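Local coordinates for protein ureidoglycolate hydrolase (PDB 4PXB) that hydrolyses (S)-ureidoglycolate to glyoxylate, ammonium and carbon dioxide with two manganese ions per subunit, a late step of plant purine breakdown, at residues Gly90-Ala95 / Ser136-Arg141; Ile144-Ser149 / Arg375-Ser380; Ala230-Lys235 / Ile304-Ile309; Arg253-Leu258 / Asn294-Lys299. The protein carries 1 engineered substitution. All coordinates share one frame; numbering follows the deposited sequence.

Interaction 1 of 4, residues Gly90-Ala95 / Ser136-Arg141; sequences GSHIDA and SAEPTR. Engineered in segment 136-141: Ala137 (natural residue Glu). With MN (manganese (II) ion), chain C; MN (manganese (II) ion), chain D; UGC ((2S)-(carbamoylamino)(hydroxy)ethanoic acid), chain E.
Three hydrogen bonds hold the Asp94 carboxylate against the 136-141 loop. OD1 of Asp94 takes the backbone N of Ala137 at 3.0 Å in an almost straight bond, 177° at the hydrogen. OD2 of Asp94 has two donors. The backbone N of Glu138 reaches it at 2.9 Å on the syn side, and the OG of Ser136 lies 2.7 Å from it, above the carboxylate plane. Within its own segment Asp94 also receives a weak bond from His92 ND1 to OD1. An asparagine here would probably leave one of these donors facing an amide NH2 and the loop less firmly held.

The apolar part is a CH-pi contact. CB of Ala137, an engineered residue that is glutamate in nature, sits over one face of the His92 ring, 3.8 Å from its centroid.

Metal bonds come next. His92 NE2 binds one manganese at 2.3 Å, and Glu138 OE2 binds the other at 2.3 Å. The Glu138 chain bends at chi2 (-72°) to bring its carboxylate there. Asp103 joins both ions, His208 completes the first site and His402 the second. Glu138 OE1 bonds to Asn294 of the second subunit.

Segment 90-95 begins on strand 86-91 and runs on into a loop. Segment 136-141 lies between strand 129-133 and helix 147-152, and Asp379 of helix 379-383 packs on His92 and Ala137.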
loop_
_atom_site.group_PDB
_atom_site.type_symbol
_atom_site.label_atom_id
_atom_site.label_comp_id
_atom_site.label_asym_id
_atom_site.label_seq_id
_atom_site.Cartn_x
_atom_site.Cartn_y
_atom_site.Cartn_z
ATOM N N GLY A 90 20.805 -27.332 2.710
ATOM C CA GLY A 90 19.730 -26.761 1.925
ATOM C C GLY A 90 19.476 -25.297 2.184
ATOM O O GLY A 90 20.190 -24.657 2.963
ATOM N N SER A 91 18.449 -24.769 1.524
ATOM C CA SER A 91 18.136 -23.358 1.617
ATOM C C SER A 91 16.706 -23.138 1.137
ATOM O O SER A 91 15.908 -24.076 1.087
ATOM C CB SER A 91 19.126 -22.544 0.778
ATOM O OG SER A 91 19.154 -21.194 1.199
ATOM N N HIS A 92 16.376 -21.905 0.777
ATOM C CA HIS A 92 15.002 -21.592 0.410
ATOM C C HIS A 92 14.960 -21.119 -1.033
ATOM O O HIS A 92 15.998 -20.826 -1.621
ATOM C CB HIS A 92 14.496 -20.482 1.319
ATOM C CG HIS A 92 15.232 -19.198 1.139
ATOM N ND1 HIS A 92 14.724 -18.150 0.385
ATOM C CD2 HIS A 92 16.442 -18.785 1.580
ATOM C CE1 HIS A 92 15.590 -17.154 0.384
ATOM N NE2 HIS A 92 16.639 -17.517 1.105
ATOM N N ILE A 93 13.773 -21.050 -1.622
ATOM C CA ILE A 93 13.675 -20.481 -2.960
ATOM C C ILE A 93 12.657 -19.352 -3.043
ATOM O O ILE A 93 12.466 -18.764 -4.113
ATOM C CB ILE A 93 13.352 -21.539 -4.038
ATOM C CG1 ILE A 93 11.979 -22.174 -3.773
ATOM C CG2 ILE A 93 14.483 -22.575 -4.134
ATOM C CD1 ILE A 93 11.546 -23.150 -4.869
ATOM N N ASP A 94 12.000 -19.034 -1.932
ATOM C CA ASP A 94 11.094 -17.891 -1.974
ATOM C C ASP A 94 11.898 -16.597 -2.086
ATOM O O ASP A 94 13.081 -16.560 -1.716
ATOM C CB ASP A 94 10.061 -17.879 -0.830
ATOM C CG ASP A 94 10.682 -17.790 0.555
ATOM O OD1 ASP A 94 11.829 -18.237 0.751
ATOM O OD2 ASP A 94 9.984 -17.297 1.475
ATOM N N ALA A 95 11.267 -15.569 -2.651
ATOM C CA ALA A 95 11.928 -14.300 -2.953
ATOM C C ALA A 95 11.021 -13.151 -2.579
ATOM O O ALA A 95 9.848 -13.119 -2.983
ATOM C CB ALA A 95 12.255 -14.212 -4.441
ATOM N N SER A 136 9.847 -21.983 3.178
ATOM C CA SER A 136 9.925 -20.525 3.043
ATOM C C SER A 136 10.906 -19.990 4.073
ATOM O O SER A 136 10.906 -20.449 5.220
ATOM C CB SER A 136 8.547 -19.895 3.305
ATOM O OG SER A 136 8.650 -18.496 3.532
ATOM N N ALA A 137 11.742 -19.033 3.682
ATOM C CA ALA A 137 12.580 -18.341 4.655
ATOM C C ALA A 137 12.141 -16.887 4.834
ATOM O O ALA A 137 12.388 -16.284 5.887
ATOM C CB ALA A 137 14.051 -18.412 4.261
ATOM N N GLU A 138 11.472 -16.325 3.827
ATOM C CA GLU A 138 11.137 -14.900 3.856
ATOM C C GLU A 138 9.811 -14.634 4.561
ATOM O O GLU A 138 8.882 -15.442 4.473
ATOM C CB GLU A 138 11.079 -14.334 2.441
ATOM C CG GLU A 138 12.338 -14.598 1.621
ATOM C CD GLU A 138 13.531 -13.759 2.071
ATOM O OE1 GLU A 138 13.519 -13.163 3.179
ATOM O OE2 GLU A 138 14.507 -13.703 1.298
ATOM N N PRO A 139 9.718 -13.490 5.253
ATOM C CA PRO A 139 8.542 -13.176 6.078
ATOM C C PRO A 139 7.431 -12.500 5.281
ATOM O O PRO A 139 6.466 -12.035 5.871
ATOM C CB PRO A 139 9.105 -12.191 7.108
ATOM C CG PRO A 139 10.181 -11.442 6.334
ATOM C CD PRO A 139 10.786 -12.475 5.383
ATOM N N THR A 140 7.557 -12.472 3.957
ATOM C CA THR A 140 6.671 -11.694 3.088
ATOM C C THR A 140 5.181 -11.940 3.283
ATOM O O THR A 140 4.397 -10.983 3.391
ATOM C CB THR A 140 7.015 -11.950 1.618
ATOM O OG1 THR A 140 8.419 -11.735 1.436
ATOM C CG2 THR A 140 6.204 -11.028 0.677
ATOM N N ARG A 141 4.773 -13.205 3.319
ATOM C CA ARG A 141 3.337 -13.490 3.308
ATOM C C ARG A 141 2.668 -13.371 4.670
ATOM O O ARG A 141 1.645 -12.698 4.798
ATOM C CB ARG A 141 3.026 -14.870 2.717
ATOM C CG ARG A 141 1.518 -15.084 2.564
ATOM C CD ARG A 141 1.164 -16.231 1.627
ATOM N NE ARG A 141 -0.261 -16.214 1.318
ATOM C CZ ARG A 141 -0.844 -16.951 0.377
ATOM N NH1 ARG A 141 -0.123 -17.784 -0.369
ATOM N NH2 ARG A 141 -2.154 -16.846 0.173
HETATM MN MN MN C . 18.457 -16.275 1.873
HETATM MN MN MN D . 16.629 -13.026 1.716
HETATM O O3 UGC E . 16.297 -10.501 5.825
HETATM C C3 UGC E . 17.026 -11.516 5.737
HETATM O O4 UGC E . 17.969 -11.730 6.579
HETATM C C2 UGC E . 16.876 -12.431 4.579
HETATM O O2 UGC E . 15.626 -12.633 4.064
HETATM N N2 UGC E . 17.587 -13.660 4.765
HETATM C C1 UGC E . 18.662 -13.570 3.817
HETATM O O1 UGC E . 18.705 -12.542 3.135
HETATM N N1 UGC E . 19.638 -14.609 3.664
HETATM O O HOH W 1 8.587 -13.779 -0.453
HETATM O O HOH W 2 18.628 -17.565 3.799
HETATM O O HOH W 3 16.454 -15.106 2.907
#

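Interaction 2 of 4, residues Ile144-Ser149 / Arg375-Ser380; sequences ISCLGS and RAYHDS. With UGC ((2S)-(carbamoylamino)(hydroxy)ethanoic acid), chain E.
Ser149 and Asp379 meet through their first torsions. The OG of Ser149 stands between its backbone N and carbonyl carbon (chi1 57°), while CG of Asp379 is anti to its carbonyl carbon (chi1 -68°). The Ser149 OG then donates to Asp379 OD1 at 2.8 Å, using the anti lone pair of that oxygen. Water 4 adds a second link. It donates to Asp379 OD1 at 2.6 Å and accepts from the backbone N of Ser149. One carboxylate oxygen thus links helix 147-152 to the 375-380 segment.

Cys146, the N-cap of helix 147-152, lies beside this polar pair. Its SG lies 5.3 Å from the centroid of the Tyr377 ring in an oblique sulfur-aromatic contact, and 3.7 Å from the carbonyl O of His378. CB of Ser145 touches CE2 of the same ring at 3.5 Å.

The ring of Tyr377 also meets the substrate. Ureidoglycolate O4 sits over the centre of one face, 3.3 Å above the plane. The backbone N of Tyr377 donates to that same O4 at 3.1 Å, and its carbonyl O accepts a weak bond from ligand N2. The ring thus packs against the carboxylate, while the backbone N holds one of its oxygens. His378 NE2 is bonded to Ser374, and its ring meets His208 edge-to-face. The arrangement is a substrate-binding wall of an M20-family active site, with helix 147-152 packed behind it.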
loop_
_atom_site.group_PDB
_atom_site.type_symbol
_atom_site.label_atom_id
_atom_site.label_comp_id
_atom_site.label_asym_id
_atom_site.label_seq_id
_atom_site.Cartn_x
_atom_site.Cartn_y
_atom_site.Cartn_z
ATOM N N ILE A 144 6.175 -14.032 9.111
ATOM C CA ILE A 144 6.983 -15.005 9.852
ATOM C C ILE A 144 8.155 -15.457 8.994
ATOM O O ILE A 144 7.949 -16.040 7.925
ATOM C CB ILE A 144 6.148 -16.241 10.242
ATOM C CG1 ILE A 144 4.937 -15.816 11.079
ATOM C CG2 ILE A 144 6.990 -17.257 11.028
ATOM C CD1 ILE A 144 3.895 -16.903 11.240
ATOM N N SER A 145 9.376 -15.188 9.454
ATOM C CA SER A 145 10.573 -15.612 8.726
ATOM C C SER A 145 10.867 -17.073 9.036
ATOM O O SER A 145 10.448 -17.577 10.086
ATOM C CB SER A 145 11.770 -14.748 9.128
ATOM O OG SER A 145 12.059 -14.901 10.516
ATOM N N CYS A 146 11.559 -17.754 8.117
ATOM C CA CYS A 146 12.004 -19.130 8.339
ATOM C C CYS A 146 10.890 -20.023 8.864
ATOM O O CYS A 146 11.090 -20.775 9.815
ATOM C CB CYS A 146 13.176 -19.162 9.320
ATOM S SG CYS A 146 14.682 -18.372 8.680
ATOM N N LEU A 147 9.713 -19.924 8.257
ATOM C CA LEU A 147 8.547 -20.631 8.761
ATOM C C LEU A 147 8.818 -22.137 8.845
ATOM O O LEU A 147 8.492 -22.789 9.846
ATOM C CB LEU A 147 7.330 -20.317 7.884
ATOM C CG LEU A 147 5.970 -20.850 8.353
ATOM C CD1 LEU A 147 4.858 -19.858 8.019
ATOM C CD2 LEU A 147 5.674 -22.215 7.720
ATOM N N GLY A 148 9.441 -22.677 7.804
ATOM C CA GLY A 148 9.766 -24.091 7.756
ATOM C C GLY A 148 10.764 -24.548 8.811
ATOM O O GLY A 148 10.507 -25.525 9.515
ATOM N N SER A 149 11.903 -23.870 8.923
ATOM C CA SER A 149 12.927 -24.314 9.866
ATOM C C SER A 149 12.560 -24.023 11.332
ATOM O O SER A 149 13.002 -24.727 12.243
ATOM C CB SER A 149 14.296 -23.719 9.513
ATOM O OG SER A 149 14.232 -22.300 9.484
ATOM N N ARG A 375 25.276 -11.401 8.652
ATOM C CA ARG A 375 24.430 -10.326 9.160
ATOM C C ARG A 375 22.964 -10.658 8.898
ATOM O O ARG A 375 22.088 -10.367 9.717
ATOM C CB ARG A 375 24.811 -9.008 8.491
ATOM C CG ARG A 375 26.247 -8.595 8.778
ATOM C CD ARG A 375 26.544 -7.188 8.289
ATOM N NE ARG A 375 27.946 -6.838 8.485
ATOM C CZ ARG A 375 28.469 -6.458 9.649
ATOM N NH1 ARG A 375 27.707 -6.379 10.733
ATOM N NH2 ARG A 375 29.759 -6.154 9.731
ATOM N N ALA A 376 22.708 -11.253 7.737
ATOM C CA ALA A 376 21.385 -11.772 7.415
ATOM C C ALA A 376 21.090 -12.982 8.278
ATOM O O ALA A 376 22.012 -13.632 8.792
ATOM C CB ALA A 376 21.317 -12.164 5.947
ATOM N N TYR A 377 19.809 -13.292 8.445
ATOM C CA TYR A 377 19.435 -14.538 9.110
ATOM C C TYR A 377 19.155 -15.576 8.033
ATOM O O TYR A 377 19.009 -15.232 6.852
ATOM C CB TYR A 377 18.224 -14.340 10.057
ATOM C CG TYR A 377 16.995 -13.751 9.392
ATOM C CD1 TYR A 377 16.661 -12.410 9.564
ATOM C CD2 TYR A 377 16.157 -14.540 8.606
ATOM C CE1 TYR A 377 15.529 -11.872 8.966
ATOM C CE2 TYR A 377 15.027 -14.007 7.997
ATOM C CZ TYR A 377 14.724 -12.673 8.182
ATOM O OH TYR A 377 13.608 -12.137 7.579
ATOM N N HIS A 378 19.118 -16.843 8.426
ATOM C CA HIS A 378 18.998 -17.947 7.478
ATOM C C HIS A 378 18.331 -19.093 8.187
ATOM O O HIS A 378 18.266 -19.108 9.417
ATOM C CB HIS A 378 20.384 -18.438 7.043
ATOM C CG HIS A 378 21.226 -17.387 6.396
ATOM N ND1 HIS A 378 21.094 -17.031 5.072
ATOM C CD2 HIS A 378 22.225 -16.619 6.900
ATOM C CE1 HIS A 378 21.968 -16.087 4.785
ATOM N NE2 HIS A 378 22.672 -15.818 5.874
ATOM N N ASP A 379 17.876 -20.080 7.427
ATOM C CA ASP A 379 17.329 -21.285 8.028
ATOM C C ASP A 379 18.355 -21.958 8.953
ATOM O O ASP A 379 17.987 -22.619 9.938
ATOM C CB ASP A 379 16.835 -22.236 6.932
ATOM C CG ASP A 379 15.617 -21.688 6.198
ATOM O OD1 ASP A 379 14.551 -21.527 6.849
ATOM O OD2 ASP A 379 15.717 -21.411 4.976
ATOM N N SER A 380 19.637 -21.755 8.646
ATOM C CA SER A 380 20.733 -22.256 9.478
ATOM C C SER A 380 20.584 -21.793 10.917
ATOM O O SER A 380 20.973 -22.502 11.847
ATOM C CB SER A 380 22.075 -21.756 8.943
ATOM O OG SER A 380 22.370 -22.354 7.692
HETATM O O3 UGC E . 16.297 -10.501 5.825
HETATM C C3 UGC E . 17.026 -11.516 5.737
HETATM O O4 UGC E . 17.969 -11.730 6.579
HETATM C C2 UGC E . 16.876 -12.431 4.579
HETATM O O2 UGC E . 15.626 -12.633 4.064
HETATM N N2 UGC E . 17.587 -13.660 4.765
HETATM C C1 UGC E . 18.662 -13.570 3.817
HETATM O O1 UGC E . 18.705 -12.542 3.135
HETATM N N1 UGC E . 19.638 -14.609 3.664
HETATM O O HOH W 4 12.047 -22.117 6.647
#

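Interaction 3 of 4, residues Ala230-Lys235 / Ile304-Ile309. With UGC ((2S)-(carbamoylamino)(hydroxy)ethanoic acid), chain E.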
loop_
_atom_site.group_PDB
_atom_site.type_symbol
_atom_site.label_atom_id
_atom_site.label_comp_id
_atom_site.label_asym_id
_atom_site.label_seq_id
_atom_site.Cartn_x
_atom_site.Cartn_y
_atom_site.Cartn_z
ATOM N N ALA A 230 21.636 -11.680 15.581
ATOM C CA ALA A 230 20.330 -11.885 16.218
ATOM C C ALA A 230 19.240 -11.006 15.603
ATOM O O ALA A 230 19.315 -9.780 15.686
ATOM C CB ALA A 230 20.429 -11.610 17.716
ATOM N N PRO A 231 18.214 -11.631 15.002
ATOM C CA PRO A 231 17.163 -10.876 14.309
ATOM C C PRO A 231 15.883 -10.664 15.128
ATOM O O PRO A 231 15.478 -11.526 15.905
ATOM C CB PRO A 231 16.851 -11.776 13.111
ATOM C CG PRO A 231 17.033 -13.168 13.655
ATOM C CD PRO A 231 18.140 -13.076 14.705
ATOM N N ALA A 232 15.251 -9.512 14.940
ATOM C CA ALA A 232 13.937 -9.252 15.517
ATOM C C ALA A 232 13.078 -8.478 14.528
ATOM O O ALA A 232 13.594 -7.793 13.642
ATOM C CB ALA A 232 14.062 -8.458 16.824
ATOM N N SER A 233 11.763 -8.582 14.684
ATOM C CA SER A 233 10.863 -7.757 13.888
ATOM C C SER A 233 9.677 -7.309 14.722
ATOM O O SER A 233 9.208 -8.041 15.605
ATOM C CB SER A 233 10.396 -8.494 12.632
ATOM O OG SER A 233 9.496 -9.531 12.960
ATOM N N LEU A 234 9.201 -6.102 14.440
ATOM C CA LEU A 234 8.099 -5.505 15.188
ATOM C C LEU A 234 6.971 -5.111 14.246
ATOM O O LEU A 234 7.217 -4.694 13.106
ATOM C CB LEU A 234 8.578 -4.246 15.905
ATOM C CG LEU A 234 9.904 -4.288 16.670
ATOM C CD1 LEU A 234 10.204 -2.913 17.236
ATOM C CD2 LEU A 234 9.855 -5.323 17.787
ATOM N N LYS A 235 5.736 -5.235 14.723
ATOM C CA LYS A 235 4.588 -4.722 13.984
ATOM C C LYS A 235 3.917 -3.649 14.835
ATOM O O LYS A 235 3.582 -3.889 15.997
ATOM C CB LYS A 235 3.598 -5.838 13.671
ATOM C CG LYS A 235 2.579 -5.447 12.629
ATOM C CD LYS A 235 1.287 -6.223 12.791
ATOM C CE LYS A 235 1.323 -7.559 12.081
ATOM N NZ LYS A 235 -0.051 -8.143 12.008
ATOM N N ILE A 304 8.909 -3.270 11.294
ATOM C CA ILE A 304 10.252 -2.829 11.633
ATOM C C ILE A 304 11.160 -4.035 11.797
ATOM O O ILE A 304 10.811 -5.004 12.472
ATOM C CB ILE A 304 10.243 -2.005 12.945
ATOM C CG1 ILE A 304 9.293 -0.802 12.805
ATOM C CG2 ILE A 304 11.660 -1.515 13.302
ATOM C CD1 ILE A 304 9.080 -0.020 14.100
ATOM N N ASP A 305 12.319 -3.970 11.156
ATOM C CA ASP A 305 13.309 -5.033 11.209
ATOM C C ASP A 305 14.475 -4.450 11.989
ATOM O O ASP A 305 14.911 -3.341 11.691
ATOM C CB ASP A 305 13.731 -5.381 9.779
ATOM C CG ASP A 305 14.858 -6.399 9.721
ATOM O OD1 ASP A 305 16.024 -6.030 10.014
ATOM O OD2 ASP A 305 14.587 -7.560 9.357
ATOM N N THR A 306 14.968 -5.155 13.005
ATOM C CA THR A 306 16.183 -4.687 13.685
ATOM C C THR A 306 17.036 -5.863 14.169
ATOM O O THR A 306 16.506 -6.880 14.598
ATOM C CB THR A 306 15.871 -3.670 14.829
ATOM O OG1 THR A 306 17.077 -3.031 15.262
ATOM C CG2 THR A 306 15.209 -4.343 15.999
ATOM N N ARG A 307 18.357 -5.729 14.039
ATOM C CA ARG A 307 19.284 -6.823 14.310
ATOM C C ARG A 307 20.599 -6.307 14.867
ATOM O O ARG A 307 20.940 -5.129 14.707
ATOM C CB ARG A 307 19.604 -7.601 13.019
ATOM C CG ARG A 307 18.421 -7.764 12.081
ATOM C CD ARG A 307 18.801 -8.460 10.814
ATOM N NE ARG A 307 17.735 -8.321 9.820
ATOM C CZ ARG A 307 17.673 -9.046 8.712
ATOM N NH1 ARG A 307 18.621 -9.952 8.462
ATOM N NH2 ARG A 307 16.680 -8.865 7.860
ATOM N N ASP A 308 21.350 -7.206 15.495
ATOM C CA ASP A 308 22.708 -6.896 15.922
ATOM C C ASP A 308 23.397 -8.226 16.202
ATOM O O ASP A 308 22.730 -9.218 16.521
ATOM C CB ASP A 308 22.691 -6.012 17.182
ATOM C CG ASP A 308 24.022 -5.318 17.438
ATOM O OD1 ASP A 308 25.081 -5.922 17.156
ATOM O OD2 ASP A 308 24.019 -4.162 17.923
ATOM N N ILE A 309 24.717 -8.271 16.063
ATOM C CA ILE A 309 25.435 -9.489 16.449
ATOM C C ILE A 309 25.353 -9.653 17.966
ATOM O O ILE A 309 25.345 -10.776 18.483
ATOM C CB ILE A 309 26.912 -9.498 15.948
ATOM C CG1 ILE A 309 27.610 -10.819 16.302
ATOM C CG2 ILE A 309 27.700 -8.343 16.528
ATOM C CD1 ILE A 309 26.869 -12.060 15.829
HETATM O O3 UGC E . 16.297 -10.501 5.825
HETATM C C3 UGC E . 17.026 -11.516 5.737
HETATM O O4 UGC E . 17.969 -11.730 6.579
HETATM C C2 UGC E . 16.876 -12.431 4.579
HETATM O O2 UGC E . 15.626 -12.633 4.064
HETATM N N2 UGC E . 17.587 -13.660 4.765
HETATM C C1 UGC E . 18.662 -13.570 3.817
HETATM O O1 UGC E . 18.705 -12.542 3.135
HETATM N N1 UGC E . 19.638 -14.609 3.664
HETATM O O HOH W 5 15.050 -9.194 11.620
#
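Ala230 pairs with Asp308 in an antiparallel ladder; the axes of strands 230-235 and 304-308 come within 4.7 Å. Its N donates to Asp308 O, and its O accepts from Asp308 N. Pro231 faces Arg307 as a non-hydrogen-bonded pair, and CG of Arg307 lies 4.0 Å from CA of Pro231. Ala232 then exchanges two bonds with Thr306, and the bond from Ala232 N to Thr306 O runs nearly along the C=O axis. Water 5 donates to Ala232 O and to Asp305 OD2, bridging the two strands. Ser233 pairs with Asp305 without direct backbone bonds, but its CA makes a CA-H...O contact with Ile304 O at 3.1 Å. The OG of Ser233 turns to Asn343 of the neighbouring strand 335-344. Leu234 exchanges two bonds with Ile304, and the CB atoms of Leu234 and Ile304 meet at 4.1 Å. Helix 311-332 packs on Ala230, Ala232 and Leu234.

The face with Pro231 and Ser233 also carries Arg307, extended from CG to NE. Asp305 holds its guanidinium side-on, with OD1 at 2.9 Å from Arg307 NE and OD2 taking NH2. A leucine in place of Arg307 would probably leave the substrate carboxylate and Asp305 without their cationic mate. Arg307 NH1 reaches ureidoglycolate O4 at 2.7 Å, and NH2 reaches O3 at 2.6 Å.

Interaction 4 of 4, residues Arg253-Leu258 / Asn294-Lys299; sequences RNDAGL and NSIPSK. With UGC ((2S)-(carbamoylamino)(hydroxy)ethanoic acid), chain H.
The guanidinium of Arg253 lies flat over the methyl end of Ile296. CD1 of Ile296 stands 3.5 Å above the guanidinium plane, over its centre, with CZ of Arg253 3.6 Å from it. The polar rim of the group points to other partners. NE bonds to Val248 O, and NH1 bonds to Thr282 of the second subunit. The isoleucine thus supports one face of a group that crosses the dimer interface.

Asp255 packs on the same segment. Its OD2 is 3.8 Å from CG2 of Ile296, and its OD1 is 3.8 Å from CD of Pro297. With CG anti to the backbone N (chi1 -168°), the carboxylate folds back over the start of helix 256-272. There OD1 of Asp255 caps the helix, taking Leu258 N at 3.2 Å and, weakly, Gly257 N.

The backbones are joined more loosely. Ala256 N gives Pro297 O a weak bond of 3.4 Å, while water 6 donates to both Asn254 O and Pro297 O. CB of Ala256 packs near Ser298 and Lys299, which both face His289 in a classic beta bulge.

At the other end, ND2 of Asn294 donates at 3.0 Å to O3 of the ureidoglycolate in the second subunit's site. The arrangement combines an Asp N-cap with a dimer-interface site. Arg253 is probably necessary for dimerization, and Asn294 completes the partner's substrate pocket.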
loop_
_atom_site.group_PDB
_atom_site.type_symbol
_atom_site.label_atom_id
_atom_site.label_comp_id
_atom_site.label_asym_id
_atom_site.label_seq_id
_atom_site.Cartn_x
_atom_site.Cartn_y
_atom_site.Cartn_z
ATOM N N ARG A 253 -6.452 17.710 14.629
ATOM C CA ARG A 253 -6.034 16.447 14.028
ATOM C C ARG A 253 -5.329 15.524 15.012
ATOM O O ARG A 253 -4.785 15.972 16.031
ATOM C CB ARG A 253 -5.122 16.701 12.816
ATOM C CG ARG A 253 -5.816 17.491 11.709
ATOM C CD ARG A 253 -4.955 17.660 10.469
ATOM N NE ARG A 253 -5.754 18.242 9.386
ATOM C CZ ARG A 253 -5.486 18.096 8.091
ATOM N NH1 ARG A 253 -4.426 17.394 7.702
ATOM N NH2 ARG A 253 -6.281 18.650 7.185
ATOM N N ASN A 254 -5.383 14.230 14.714
ATOM C CA ASN A 254 -4.466 13.268 15.309
ATOM C C ASN A 254 -4.008 12.293 14.223
ATOM O O ASN A 254 -4.491 11.164 14.102
ATOM C CB ASN A 254 -5.029 12.605 16.583
ATOM C CG ASN A 254 -6.296 11.802 16.350
ATOM O OD1 ASN A 254 -7.010 11.972 15.350
ATOM N ND2 ASN A 254 -6.591 10.921 17.298
ATOM N N ASP A 255 -3.082 12.792 13.406
ATOM C CA ASP A 255 -2.686 12.175 12.144
ATOM C C ASP A 255 -1.796 10.949 12.356
ATOM O O ASP A 255 -0.641 11.076 12.778
ATOM C CB ASP A 255 -1.977 13.240 11.280
ATOM C CG ASP A 255 -1.765 12.806 9.832
ATOM O OD1 ASP A 255 -1.415 11.632 9.574
ATOM O OD2 ASP A 255 -1.926 13.663 8.933
ATOM N N ALA A 256 -2.333 9.769 12.049
ATOM C CA ALA A 256 -1.622 8.511 12.277
ATOM C C ALA A 256 -0.429 8.372 11.345
ATOM O O ALA A 256 0.526 7.649 11.644
ATOM C CB ALA A 256 -2.561 7.321 12.098
ATOM N N GLY A 257 -0.495 9.048 10.204
ATOM C CA GLY A 257 0.596 9.025 9.252
ATOM C C GLY A 257 1.813 9.752 9.787
ATOM O O GLY A 257 2.949 9.325 9.559
ATOM N N LEU A 258 1.590 10.844 10.506
ATOM C CA LEU A 258 2.705 11.616 11.045
ATOM C C LEU A 258 3.300 10.911 12.264
ATOM O O LEU A 258 4.518 10.975 12.488
ATOM C CB LEU A 258 2.275 13.052 11.367
ATOM C CG LEU A 258 1.874 13.857 10.126
ATOM C CD1 LEU A 258 1.459 15.275 10.490
ATOM C CD2 LEU A 258 3.005 13.873 9.097
ATOM N N ASN A 294 -7.097 12.720 -0.262
ATOM C CA ASN A 294 -7.939 13.696 0.433
ATOM C C ASN A 294 -8.606 13.159 1.699
ATOM O O ASN A 294 -9.641 13.686 2.149
ATOM C CB ASN A 294 -8.967 14.343 -0.513
ATOM C CG ASN A 294 -9.773 13.323 -1.305
ATOM O OD1 ASN A 294 -9.406 12.148 -1.390
ATOM N ND2 ASN A 294 -10.873 13.782 -1.912
ATOM N N SER A 295 -7.985 12.133 2.286
ATOM C CA SER A 295 -8.462 11.534 3.533
ATOM C C SER A 295 -7.315 11.464 4.543
ATOM O O SER A 295 -6.279 10.852 4.267
ATOM C CB SER A 295 -8.983 10.122 3.248
ATOM O OG SER A 295 -9.722 9.590 4.331
ATOM N N ILE A 296 -7.477 12.093 5.705
ATOM C CA ILE A 296 -6.429 12.025 6.728
ATOM C C ILE A 296 -6.270 10.583 7.227
ATOM O O ILE A 296 -7.255 9.937 7.590
ATOM C CB ILE A 296 -6.749 12.943 7.927
ATOM C CG1 ILE A 296 -7.037 14.378 7.454
ATOM C CG2 ILE A 296 -5.604 12.909 8.948
ATOM C CD1 ILE A 296 -7.660 15.294 8.545
ATOM N N PRO A 297 -5.030 10.061 7.247
ATOM C CA PRO A 297 -4.867 8.673 7.701
ATOM C C PRO A 297 -5.403 8.453 9.117
ATOM O O PRO A 297 -5.007 9.175 10.034
ATOM C CB PRO A 297 -3.343 8.478 7.686
ATOM C CG PRO A 297 -2.860 9.406 6.628
ATOM C CD PRO A 297 -3.774 10.626 6.726
ATOM N N SER A 298 -6.283 7.465 9.273
ATOM C CA SER A 298 -6.850 7.112 10.566
ATOM C C SER A 298 -6.120 5.910 11.139
ATOM O O SER A 298 -6.207 5.644 12.328
ATOM C CB SER A 298 -8.345 6.805 10.440
ATOM O OG SER A 298 -8.573 5.844 9.422
ATOM N N LYS A 299 -5.416 5.176 10.283
ATOM C CA LYS A 299 -4.563 4.093 10.742
ATOM C C LYS A 299 -3.265 4.104 9.963
ATOM O O LYS A 299 -3.260 4.325 8.748
ATOM C CB LYS A 299 -5.240 2.727 10.581
ATOM C CG LYS A 299 -6.356 2.475 11.571
ATOM C CD LYS A 299 -6.822 1.025 11.544
ATOM C CE LYS A 299 -8.037 0.840 12.449
ATOM N NZ LYS A 299 -8.444 -0.590 12.572
HETATM O O3 UGC H . -11.250 16.607 -0.954
HETATM C C3 UGC H . -12.350 17.159 -1.170
HETATM O O4 UGC H . -12.485 18.431 -1.062
HETATM C C2 UGC H . -13.565 16.341 -1.439
HETATM O O2 UGC H . -13.436 15.197 -2.174
HETATM N N2 UGC H . -14.631 17.177 -1.914
HETATM C C1 UGC H . -15.659 17.113 -0.908
HETATM O O1 UGC H . -15.431 16.388 0.069
HETATM N N1 UGC H . -16.899 17.842 -1.034
HETATM O O HOH W 6 -6.235 10.693 12.070
#

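Interactions 1, 2 and 3 surround one ureidoglycolate. The centres of 1 and 2 are about 8 Å apart and those of 2 and 3 about 12 Å. Interactions 1 and 2 touch through the probable bond from Cys146 N to Ala137 O, 2.8 Å long. Interactions 2 and 3 meet where Tyr377 packs on Arg307 and Pro231. Interaction 1 closes first along the chain. Interaction 4 is nested inside the loop of 3, which is nested inside that of 2. Interactions 3 and 4 share strand 295-308, yet their centres are about 27 Å apart. Arg307 serves its own active site, Asn294 the second subunit's. This is consistent with each pocket being completed only in the dimer.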